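Local atomic coordinates of EmGH1 (Erythrobacter marinus, PDB entry 5Z87), a protein that probably hydrolyses beta-glucosidic bonds as a beta-glucosidase of glycosyl hydrolase family 3. Residues E79-I89 / Q113-F121; I335-D343 / L364-R375. All coordinates share one frame; numbering follows the deposited sequence.

Interaction 1: residues E79-I89 / Q113-F121. With EDO (1,2-ethanediol), chain M.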
loop_
_atom_site.group_PDB
_atom_site.type_symbol
_atom_site.label_atom_id
_atom_site.label_comp_id
_atom_site.label_asym_id
_atom_site.label_seq_id
_atom_site.Cartn_x
_atom_site.Cartn_y
_atom_site.Cartn_z
ATOM N N GLU A 79 27.194 -30.504 -22.388
ATOM C CA GLU A 79 26.798 -31.848 -21.974
ATOM C C GLU A 79 27.755 -32.402 -20.931
ATOM O O GLU A 79 27.336 -33.098 -20.001
ATOM C CB GLU A 79 26.721 -32.793 -23.179
ATOM C CG GLU A 79 26.301 -34.235 -22.813
ATOM C CD GLU A 79 26.202 -35.175 -24.032
ATOM O OE1 GLU A 79 25.979 -34.697 -25.167
ATOM O OE2 GLU A 79 26.353 -36.402 -23.849
ATOM N N ALA A 80 29.047 -32.109 -21.063
ATOM C CA ALA A 80 29.977 -32.519 -20.019
ATOM C C ALA A 80 29.601 -31.881 -18.683
ATOM O O ALA A 80 29.556 -32.555 -17.646
ATOM C CB ALA A 80 31.406 -32.157 -20.423
ATOM N N ASP A 81 29.297 -30.582 -18.694
ATOM C CA ASP A 81 28.955 -29.899 -17.451
ATOM C C ASP A 81 27.605 -30.357 -16.913
ATOM O O ASP A 81 27.429 -30.476 -15.698
ATOM C CB ASP A 81 28.951 -28.387 -17.668
ATOM C CG ASP A 81 30.342 -27.821 -17.861
ATOM O OD1 ASP A 81 31.309 -28.432 -17.351
ATOM O OD2 ASP A 81 30.464 -26.762 -18.517
ATOM N N PHE A 82 26.641 -30.618 -17.798
ATOM C CA PHE A 82 25.267 -30.930 -17.408
ATOM C C PHE A 82 24.807 -32.174 -18.162
ATOM O O PHE A 82 24.308 -32.096 -19.297
ATOM C CB PHE A 82 24.348 -29.731 -17.654
ATOM C CG PHE A 82 24.894 -28.425 -17.107
ATOM C CD1 PHE A 82 24.744 -28.103 -15.765
ATOM C CD2 PHE A 82 25.567 -27.535 -17.934
ATOM C CE1 PHE A 82 25.246 -26.912 -15.256
ATOM C CE2 PHE A 82 26.077 -26.332 -17.438
ATOM C CZ PHE A 82 25.916 -26.022 -16.093
ATOM N N PRO A 83 24.947 -33.347 -17.546
ATOM C CA PRO A 83 24.748 -34.607 -18.281
ATOM C C PRO A 83 23.364 -34.806 -18.893
ATOM O O PRO A 83 23.263 -35.542 -19.885
ATOM C CB PRO A 83 25.049 -35.667 -17.217
ATOM C CG PRO A 83 26.097 -34.992 -16.345
ATOM C CD PRO A 83 25.617 -33.565 -16.248
ATOM N N TYR A 84 22.304 -34.183 -18.367
ATOM C CA TYR A 84 20.983 -34.351 -18.981
ATOM C C TYR A 84 20.961 -33.957 -20.456
ATOM O O TYR A 84 20.060 -34.386 -21.181
ATOM C CB TYR A 84 19.911 -33.532 -18.247
ATOM C CG TYR A 84 19.941 -32.042 -18.570
ATOM C CD1 TYR A 84 19.306 -31.532 -19.700
ATOM C CD2 TYR A 84 20.598 -31.148 -17.733
ATOM C CE1 TYR A 84 19.349 -30.187 -19.995
ATOM C CE2 TYR A 84 20.642 -29.802 -18.019
ATOM C CZ TYR A 84 20.011 -29.325 -19.141
ATOM O OH TYR A 84 20.058 -27.981 -19.420
ATOM N N PHE A 85 21.888 -33.108 -20.902
ATOM C CA PHE A 85 21.847 -32.623 -22.278
ATOM C C PHE A 85 22.114 -33.742 -23.282
ATOM O O PHE A 85 21.808 -33.587 -24.466
ATOM C CB PHE A 85 22.855 -31.478 -22.461
ATOM C CG PHE A 85 22.732 -30.753 -23.777
ATOM C CD1 PHE A 85 21.519 -30.201 -24.177
ATOM C CD2 PHE A 85 23.833 -30.619 -24.612
ATOM C CE1 PHE A 85 21.406 -29.538 -25.387
ATOM C CE2 PHE A 85 23.730 -29.960 -25.828
ATOM C CZ PHE A 85 22.516 -29.421 -26.221
ATOM N N ALA A 86 22.650 -34.871 -22.829
ATOM C CA ALA A 86 22.724 -36.049 -23.683
ATOM C C ALA A 86 21.356 -36.442 -24.230
ATOM O O ALA A 86 21.280 -37.084 -25.280
ATOM C CB ALA A 86 23.352 -37.211 -22.902
ATOM N N HIS A 87 20.272 -36.038 -23.565
ATOM C CA HIS A 87 18.916 -36.325 -24.018
ATOM C C HIS A 87 18.209 -35.092 -24.565
ATOM O O HIS A 87 16.979 -35.080 -24.661
ATOM C CB HIS A 87 18.103 -36.936 -22.884
ATOM C CG HIS A 87 18.881 -37.910 -22.063
ATOM N ND1 HIS A 87 19.314 -39.121 -22.564
ATOM C CD2 HIS A 87 19.335 -37.843 -20.788
ATOM C CE1 HIS A 87 19.985 -39.765 -21.625
ATOM N NE2 HIS A 87 20.020 -39.009 -20.541
ATOM N N GLY A 88 18.952 -34.058 -24.934
ATOM C CA GLY A 88 18.287 -32.863 -25.417
ATOM C C GLY A 88 18.000 -31.885 -24.294
ATOM O O GLY A 88 18.697 -31.885 -23.272
ATOM N N ILE A 89 16.972 -31.053 -24.463
ATOM C CA ILE A 89 16.771 -29.914 -23.579
ATOM C C ILE A 89 15.342 -29.428 -23.751
ATOM O O ILE A 89 14.770 -29.510 -24.841
ATOM C CB ILE A 89 17.822 -28.807 -23.871
ATOM C CG1 ILE A 89 17.913 -27.800 -22.719
ATOM C CG2 ILE A 89 17.555 -28.107 -25.205
ATOM C CD1 ILE A 89 19.228 -27.045 -22.693
ATOM N N GLN A 113 20.315 -28.347 -34.444
ATOM C CA GLN A 113 20.853 -29.596 -34.974
ATOM C C GLN A 113 21.626 -30.344 -33.896
ATOM O O GLN A 113 21.535 -31.572 -33.797
ATOM C CB GLN A 113 21.742 -29.293 -36.190
ATOM C CG GLN A 113 22.132 -30.475 -37.075
ATOM C CD GLN A 113 22.942 -30.043 -38.319
ATOM O OE1 GLN A 113 22.445 -29.302 -39.177
ATOM N NE2 GLN A 113 24.195 -30.498 -38.405
ATOM N N GLU A 114 22.372 -29.611 -33.058
ATOM C CA GLU A 114 23.033 -30.225 -31.905
ATOM C C GLU A 114 22.023 -30.793 -30.919
ATOM O O GLU A 114 22.265 -31.835 -30.293
ATOM C CB GLU A 114 23.909 -29.200 -31.188
ATOM C CG GLU A 114 25.028 -28.653 -32.017
ATOM C CD GLU A 114 26.198 -29.619 -32.117
ATOM O OE1 GLU A 114 26.170 -30.678 -31.438
ATOM O OE2 GLU A 114 27.145 -29.310 -32.877
ATOM N N VAL A 115 20.904 -30.096 -30.733
ATOM C CA VAL A 115 19.882 -30.573 -29.813
ATOM C C VAL A 115 19.202 -31.807 -30.386
ATOM O O VAL A 115 19.082 -32.843 -29.722
ATOM C CB VAL A 115 18.867 -29.452 -29.527
ATOM C CG1 VAL A 115 17.727 -29.962 -28.665
ATOM C CG2 VAL A 115 19.560 -28.248 -28.898
ATOM N N VAL A 116 18.756 -31.709 -31.634
ATOM C CA VAL A 116 17.978 -32.775 -32.258
ATOM C C VAL A 116 18.819 -34.042 -32.396
ATOM O O VAL A 116 18.316 -35.163 -32.244
ATOM C CB VAL A 116 17.432 -32.275 -33.613
ATOM C CG1 VAL A 116 17.234 -33.420 -34.608
ATOM C CG2 VAL A 116 16.122 -31.499 -33.400
ATOM N N SER A 117 20.117 -33.886 -32.650
ATOM C CA SER A 117 20.984 -35.048 -32.787
ATOM C C SER A 117 21.185 -35.782 -31.471
ATOM O O SER A 117 21.645 -36.927 -31.480
ATOM C CB SER A 117 22.343 -34.626 -33.329
ATOM O OG SER A 117 23.032 -33.939 -32.302
ATOM N N ARG A 118 20.873 -35.145 -30.345
ATOM C CA ARG A 118 21.032 -35.787 -29.051
ATOM C C ARG A 118 19.767 -36.500 -28.588
ATOM O O ARG A 118 19.864 -37.516 -27.897
ATOM C CB ARG A 118 21.473 -34.759 -28.007
ATOM C CG ARG A 118 22.979 -34.523 -28.008
ATOM C CD ARG A 118 23.350 -33.129 -27.506
ATOM N NE ARG A 118 24.774 -33.052 -27.185
ATOM C CZ ARG A 118 25.690 -32.514 -27.983
ATOM N NH1 ARG A 118 26.965 -32.498 -27.612
ATOM N NH2 ARG A 118 25.332 -31.987 -29.148
ATOM N N SER A 119 18.590 -36.004 -28.963
ATOM C CA SER A 119 17.335 -36.641 -28.587
ATOM C C SER A 119 17.078 -37.896 -29.421
ATOM O O SER A 119 17.040 -37.839 -30.655
ATOM C CB SER A 119 16.174 -35.665 -28.755
ATOM O OG SER A 119 14.929 -36.315 -28.539
ATOM N N ARG A 120 16.861 -39.023 -28.731
ATOM C CA ARG A 120 16.477 -40.277 -29.379
ATOM C C ARG A 120 15.315 -40.090 -30.345
ATOM O O ARG A 120 15.195 -40.839 -31.321
ATOM C CB ARG A 120 16.118 -41.308 -28.304
ATOM C CG ARG A 120 16.050 -42.738 -28.757
ATOM C CD ARG A 120 16.223 -43.703 -27.577
ATOM N NE ARG A 120 15.245 -43.465 -26.513
ATOM C CZ ARG A 120 14.338 -44.349 -26.112
ATOM N NH1 ARG A 120 14.271 -45.545 -26.699
ATOM N NH2 ARG A 120 13.491 -44.036 -25.135
ATOM N N PHE A 121 14.478 -39.075 -30.114
ATOM C CA PHE A 121 13.295 -38.798 -30.923
ATOM C C PHE A 121 13.378 -37.467 -31.666
ATOM O O PHE A 121 12.381 -37.031 -32.252
ATOM C CB PHE A 121 12.049 -38.831 -30.038
ATOM C CG PHE A 121 11.949 -40.070 -29.203
ATOM C CD1 PHE A 121 11.359 -41.224 -29.717
ATOM C CD2 PHE A 121 12.484 -40.102 -27.920
ATOM C CE1 PHE A 121 11.283 -42.383 -28.951
ATOM C CE2 PHE A 121 12.405 -41.252 -27.147
ATOM C CZ PHE A 121 11.802 -42.391 -27.665
HETATM C C1 EDO M . 21.408 -40.303 -32.477
HETATM O O1 EDO M . 20.716 -39.761 -31.342
HETATM C C2 EDO M . 22.913 -40.098 -32.341
HETATM O O2 EDO M . 23.593 -41.264 -32.822
#
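The ring of Phe-85 carries Arg-118 on one face. Arg-118 CD sits 4.0 Å from the Phe-85 ring centroid, a CH-pi contact, and the guanidinium follows on nearly flat, its plane 22° from that of the ring, with Phe-85 CE2 against its face. Val-115 CG2 comes up to the rim of the same ring, whose edge also meets Glu-79 CB and Ile-89 CB. Acceptors line much of the guanidinium edge. Arg-118 NE donates to Glu-79 OE1 at 2.9 Å, almost along the C-O axis, and the carboxylate stands nearly upright, 83° from the guanidinium plane. Glu-79 gets there fully stretched, with CG anti to the backbone N (chi1 -180°). Arg-118 NH2 bonds, in the guanidinium plane, to the anti side of Glu-114 OE1 at 2.8 Å, and also to Glu-114 O, which takes Ser-117 OG on its other face. Two carboxylates thus share one arginine, probably fixing its rotation over the ring. Beside the Phe-85 ring, Val-115 CG1 packs on Ile-89 CG2 at 3.9 Å. The backbones come close too: Ala-86 O and Arg-118 O, both acceptors, lie 3.0 Å apart, and Gly-88 has backbone angles that call for glycine. A 1,2-ethanediol donates from O1 to Ser-117 O. Phe-78 meets Phe-85 edge-to-face. The contact ties the end of helix 75-81 and the run into strand 91-93 to the end of helix 101-116, the helix of the beta-alpha-beta crossover from that strand to 126-129, at the N-terminal ends of the strands in the family 3 TIM-barrel-type domain.

Interaction 2: residues I335-D343 / L364-R375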
loop_
_atom_site.group_PDB
_atom_site.type_symbol
_atom_site.label_atom_id
_atom_site.label_comp_id
_atom_site.label_asym_id
_atom_site.label_seq_id
_atom_site.Cartn_x
_atom_site.Cartn_y
_atom_site.Cartn_z
ATOM N N ILE A 335 11.050 -29.640 -5.555
ATOM C CA ILE A 335 9.858 -30.454 -5.316
ATOM C C ILE A 335 8.623 -29.575 -5.162
ATOM O O ILE A 335 7.559 -29.869 -5.723
ATOM C CB ILE A 335 10.053 -31.361 -4.088
ATOM C CG1 ILE A 335 11.122 -32.415 -4.367
ATOM C CG2 ILE A 335 8.727 -32.050 -3.728
ATOM C CD1 ILE A 335 11.413 -33.322 -3.170
ATOM N N MET A 336 8.737 -28.486 -4.390
ATOM C CA MET A 336 7.603 -27.578 -4.216
ATOM C C MET A 336 7.149 -26.983 -5.547
ATOM O O MET A 336 5.953 -26.983 -5.861
ATOM C CB MET A 336 7.966 -26.467 -3.234
ATOM C CG MET A 336 7.985 -26.915 -1.792
ATOM S SD MET A 336 8.315 -25.529 -0.678
ATOM C CE MET A 336 8.382 -26.395 0.893
ATOM N N GLY A 337 8.093 -26.464 -6.346
ATOM C CA GLY A 337 7.716 -25.887 -7.630
ATOM C C GLY A 337 7.042 -26.883 -8.565
ATOM O O GLY A 337 6.026 -26.573 -9.202
ATOM N N LEU A 338 7.599 -28.089 -8.671
ATOM C CA LEU A 338 7.039 -29.070 -9.598
ATOM C C LEU A 338 5.647 -29.519 -9.161
ATOM O O LEU A 338 4.713 -29.562 -9.975
ATOM C CB LEU A 338 7.989 -30.263 -9.722
ATOM C CG LEU A 338 7.704 -31.180 -10.900
ATOM C CD1 LEU A 338 8.086 -30.478 -12.183
ATOM C CD2 LEU A 338 8.472 -32.497 -10.727
ATOM N N ARG A 339 5.477 -29.839 -7.871
ATOM C CA ARG A 339 4.155 -30.265 -7.409
ATOM C C ARG A 339 3.160 -29.120 -7.437
ATOM O O ARG A 339 1.963 -29.347 -7.667
ATOM C CB ARG A 339 4.219 -30.844 -6.000
ATOM C CG ARG A 339 5.423 -31.702 -5.727
ATOM C CD ARG A 339 5.087 -33.142 -5.536
ATOM N NE ARG A 339 4.042 -33.327 -4.546
ATOM C CZ ARG A 339 4.260 -33.369 -3.240
ATOM N NH1 ARG A 339 3.241 -33.548 -2.405
ATOM N NH2 ARG A 339 5.496 -33.234 -2.776
ATOM N N ALA A 340 3.625 -27.890 -7.198
ATOM C CA ALA A 340 2.714 -26.758 -7.294
ATOM C C ALA A 340 2.188 -26.632 -8.708
ATOM O O ALA A 340 1.003 -26.352 -8.913
ATOM C CB ALA A 340 3.406 -25.464 -6.858
ATOM N N GLY A 341 3.051 -26.856 -9.701
ATOM C CA GLY A 341 2.615 -26.770 -11.076
ATOM C C GLY A 341 3.505 -25.976 -12.012
ATOM O O GLY A 341 3.056 -25.587 -13.094
ATOM N N VAL A 342 4.752 -25.718 -11.619
ATOM C CA VAL A 342 5.753 -25.189 -12.542
ATOM C C VAL A 342 6.313 -26.349 -13.366
ATOM O O VAL A 342 6.875 -27.300 -12.813
ATOM C CB VAL A 342 6.882 -24.470 -11.793
ATOM C CG1 VAL A 342 7.904 -23.954 -12.793
ATOM C CG2 VAL A 342 6.335 -23.343 -10.902
ATOM N N ASP A 343 6.193 -26.253 -14.691
ATOM C CA ASP A 343 6.560 -27.341 -15.591
ATOM C C ASP A 343 7.996 -27.248 -16.086
ATOM O O ASP A 343 8.659 -28.280 -16.219
ATOM C CB ASP A 343 5.614 -27.376 -16.799
ATOM C CG ASP A 343 4.173 -27.551 -16.398
ATOM O OD1 ASP A 343 3.907 -28.441 -15.554
ATOM O OD2 ASP A 343 3.309 -26.804 -16.917
ATOM N N LEU A 364 10.346 -38.227 -4.587
ATOM C CA LEU A 364 9.471 -37.541 -5.532
ATOM C C LEU A 364 8.844 -38.567 -6.467
ATOM O O LEU A 364 9.542 -39.444 -6.979
ATOM C CB LEU A 364 10.256 -36.494 -6.337
ATOM C CG LEU A 364 9.548 -35.742 -7.474
ATOM C CD1 LEU A 364 8.347 -34.933 -6.973
ATOM C CD2 LEU A 364 10.536 -34.825 -8.193
ATOM N N GLU A 365 7.542 -38.448 -6.703
ATOM C CA GLU A 365 6.842 -39.381 -7.581
ATOM C C GLU A 365 7.114 -39.049 -9.045
ATOM O O GLU A 365 7.011 -37.887 -9.461
ATOM C CB GLU A 365 5.338 -39.351 -7.308
ATOM C CG GLU A 365 4.939 -39.996 -5.988
ATOM C CD GLU A 365 3.753 -39.304 -5.345
ATOM O OE1 GLU A 365 2.602 -39.650 -5.698
ATOM O OE2 GLU A 365 3.973 -38.412 -4.490
ATOM N N GLU A 366 7.431 -40.082 -9.830
ATOM C CA GLU A 366 7.802 -39.871 -11.227
ATOM C C GLU A 366 6.667 -39.228 -12.015
ATOM O O GLU A 366 6.920 -38.504 -12.985
ATOM C CB GLU A 366 8.236 -41.202 -11.859
ATOM C CG GLU A 366 8.095 -41.292 -13.377
ATOM C CD GLU A 366 9.042 -42.318 -13.999
ATOM O OE1 GLU A 366 9.730 -43.041 -13.241
ATOM O OE2 GLU A 366 9.107 -42.385 -15.251
ATOM N N ARG A 367 5.417 -39.435 -11.587
ATOM C CA ARG A 367 4.285 -38.898 -12.329
ATOM C C ARG A 367 4.308 -37.368 -12.426
ATOM O O ARG A 367 3.697 -36.817 -13.348
ATOM C CB ARG A 367 2.975 -39.381 -11.700
ATOM C CG ARG A 367 2.568 -38.664 -10.418
ATOM C CD ARG A 367 1.169 -39.090 -9.984
ATOM N NE ARG A 367 0.444 -38.035 -9.273
ATOM C CZ ARG A 367 0.402 -37.925 -7.950
ATOM N NH1 ARG A 367 -0.282 -36.938 -7.385
ATOM N NH2 ARG A 367 1.050 -38.800 -7.190
ATOM N N TYR A 368 5.000 -36.671 -11.514
ATOM C CA TYR A 368 5.113 -35.213 -11.624
ATOM C C TYR A 368 6.062 -34.820 -12.753
ATOM O O TYR A 368 5.815 -33.845 -13.474
ATOM C CB TYR A 368 5.573 -34.618 -10.284
ATOM C CG TYR A 368 4.473 -34.628 -9.243
ATOM C CD1 TYR A 368 3.432 -33.704 -9.297
ATOM C CD2 TYR A 368 4.461 -35.568 -8.219
ATOM C CE1 TYR A 368 2.417 -33.708 -8.363
ATOM C CE2 TYR A 368 3.438 -35.577 -7.274
ATOM C CZ TYR A 368 2.421 -34.643 -7.359
ATOM O OH TYR A 368 1.401 -34.645 -6.440
ATOM N N VAL A 369 7.152 -35.571 -12.926
ATOM C CA VAL A 369 8.024 -35.347 -14.071
ATOM C C VAL A 369 7.258 -35.568 -15.364
ATOM O O VAL A 369 7.360 -34.774 -16.305
ATOM C CB VAL A 369 9.265 -36.248 -13.976
ATOM C CG1 VAL A 369 10.102 -36.114 -15.228
ATOM C CG2 VAL A 369 10.085 -35.865 -12.755
ATOM N N ARG A 370 6.446 -36.627 -15.414
ATOM C CA ARG A 370 5.686 -36.951 -16.618
ATOM C C ARG A 370 4.584 -35.925 -16.880
ATOM O O ARG A 370 4.331 -35.560 -18.038
ATOM C CB ARG A 370 5.111 -38.369 -16.487
ATOM C CG ARG A 370 3.905 -38.695 -17.364
ATOM C CD ARG A 370 4.285 -38.731 -18.819
ATOM N NE ARG A 370 3.149 -38.938 -19.724
ATOM C CZ ARG A 370 2.909 -40.087 -20.362
ATOM N NH1 ARG A 370 3.713 -41.128 -20.167
ATOM N NH2 ARG A 370 1.866 -40.198 -21.184
ATOM N N ARG A 371 3.911 -35.455 -15.821
ATOM C CA ARG A 371 2.919 -34.394 -15.992
ATOM C C ARG A 371 3.552 -33.156 -16.622
ATOM O O ARG A 371 3.028 -32.594 -17.593
ATOM C CB ARG A 371 2.276 -34.052 -14.643
ATOM C CG ARG A 371 1.138 -33.028 -14.747
ATOM C CD ARG A 371 0.586 -32.650 -13.364
ATOM N NE ARG A 371 1.548 -31.906 -12.542
ATOM C CZ ARG A 371 1.244 -31.309 -11.390
ATOM N NH1 ARG A 371 0.002 -31.359 -10.911
ATOM N NH2 ARG A 371 2.179 -30.659 -10.715
ATOM N N ALA A 372 4.710 -32.745 -16.111
ATOM C CA ALA A 372 5.357 -31.550 -16.636
ATOM C C ALA A 372 5.881 -31.779 -18.054
ATOM O O ALA A 372 5.597 -30.988 -18.965
ATOM C CB ALA A 372 6.481 -31.118 -15.692
ATOM N N ALA A 373 6.626 -32.871 -18.273
ATOM C CA ALA A 373 7.218 -33.097 -19.594
ATOM C C ALA A 373 6.155 -33.260 -20.675
ATOM O O ALA A 373 6.382 -32.886 -21.831
ATOM C CB ALA A 373 8.144 -34.311 -19.567
ATOM N N GLU A 374 4.979 -33.780 -20.326
ATOM C CA GLU A 374 3.977 -33.971 -21.361
ATOM C C GLU A 374 3.388 -32.636 -21.799
ATOM O O GLU A 374 3.126 -32.437 -22.990
ATOM C CB GLU A 374 2.882 -34.937 -20.888
ATOM C CG GLU A 374 1.974 -35.363 -22.038
ATOM C CD GLU A 374 0.965 -36.439 -21.664
ATOM O OE1 GLU A 374 1.334 -37.376 -20.911
ATOM O OE2 GLU A 374 -0.198 -36.335 -22.132
ATOM N N ARG A 375 3.184 -31.705 -20.853
ATOM C CA ARG A 375 2.734 -30.358 -21.205
ATOM C C ARG A 375 3.710 -29.700 -22.168
ATOM O O ARG A 375 3.311 -29.143 -23.200
ATOM C CB ARG A 375 2.580 -29.498 -19.942
ATOM C CG ARG A 375 1.399 -29.861 -19.082
ATOM C CD ARG A 375 1.687 -29.649 -17.612
ATOM N NE ARG A 375 0.472 -29.798 -16.821
ATOM C CZ ARG A 375 0.375 -29.533 -15.522
ATOM N NH1 ARG A 375 1.427 -29.101 -14.840
ATOM N NH2 ARG A 375 -0.782 -29.710 -14.903
HETATM O O HOH W 1 4.117 -31.713 -12.557
#
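Two helices pack here through apolar side chains, with arginines holding carbonyls and a carboxylate beside them: the end of helix 330-340, where Leu-338 and Arg-339 meet Tyr-368, crosses the start of helix 366-382 at 61°, the short axes 9.8 Å apart. Leu-338 is at the centre of the apolar part. With CG anti to the backbone N (chi1 -165°), it spreads its methyls over the other helix, CD2 lying 3.6 Å from Tyr-368 CB and also touching Leu-364 CD2, CD1 reaching Ala-372 CB. Arg-339 lies across the aromatic ring: its CD sits over one face, 3.5 Å from the Tyr-368 ring centroid, a CH-pi contact. The edge of that ring rests against the guanidinium face of Arg-371.

Both helices belong to the TIM-barrel-type N-terminal domain; helix 330-340 follows strand 309-311, and Asp-343 is on the way to strand 345-346. Where the first helix ends, before the positive-phi Gly-341, Arg-371 NH2 reaches two carbonyls of its final turn, in weak bonds to Leu-338 O at 2.9 Å and Arg-339 O at 3.3 Å. A water accepts from Arg-371 NE and lies 2.9 Å from Tyr-368 O, to which it may donate. An alanine in place of Tyr-368 would take away the ring under Arg-339 CD, probably leaving that side chain and the Arg-371 guanidinium freer to turn. Further along, Asp-343 OD1 accepts from Arg-375 NH1 at 2.7 Å on its syn lone pair, in the guanidinium plane, while Arg-371 CG covers one face of that guanidinium. The other oxygen, Asp-343 OD2, takes Arg-301 and the backbone N of Val-310, a set of donors likely to keep the buried carboxylate ionised.

In the fold
Both contacts lie in the N-terminal domain, in series along the chain and without touching: their centres are 21 Å apart and the nearest atoms about 10 Å. Each is partly buried: in interaction 1 five of nine touching residues are buried and none exposed, in interaction 2 seven of twelve, with Arg-339 exposed. Interaction 1 brings the end of helix 75-81 and the 3-10 segment after it against the end of helix 101-116, and one arginine shared by two glutamates dominates it. Interaction 2 is a helix pair around a leucine, its arginines divided between carbonyls, a ring and an aspartate tied back to strand 309-311. Helix 56-61 borders both: His-87 and Phe-121 touch Glu-58, Glu-366 and Arg-370 Met-59.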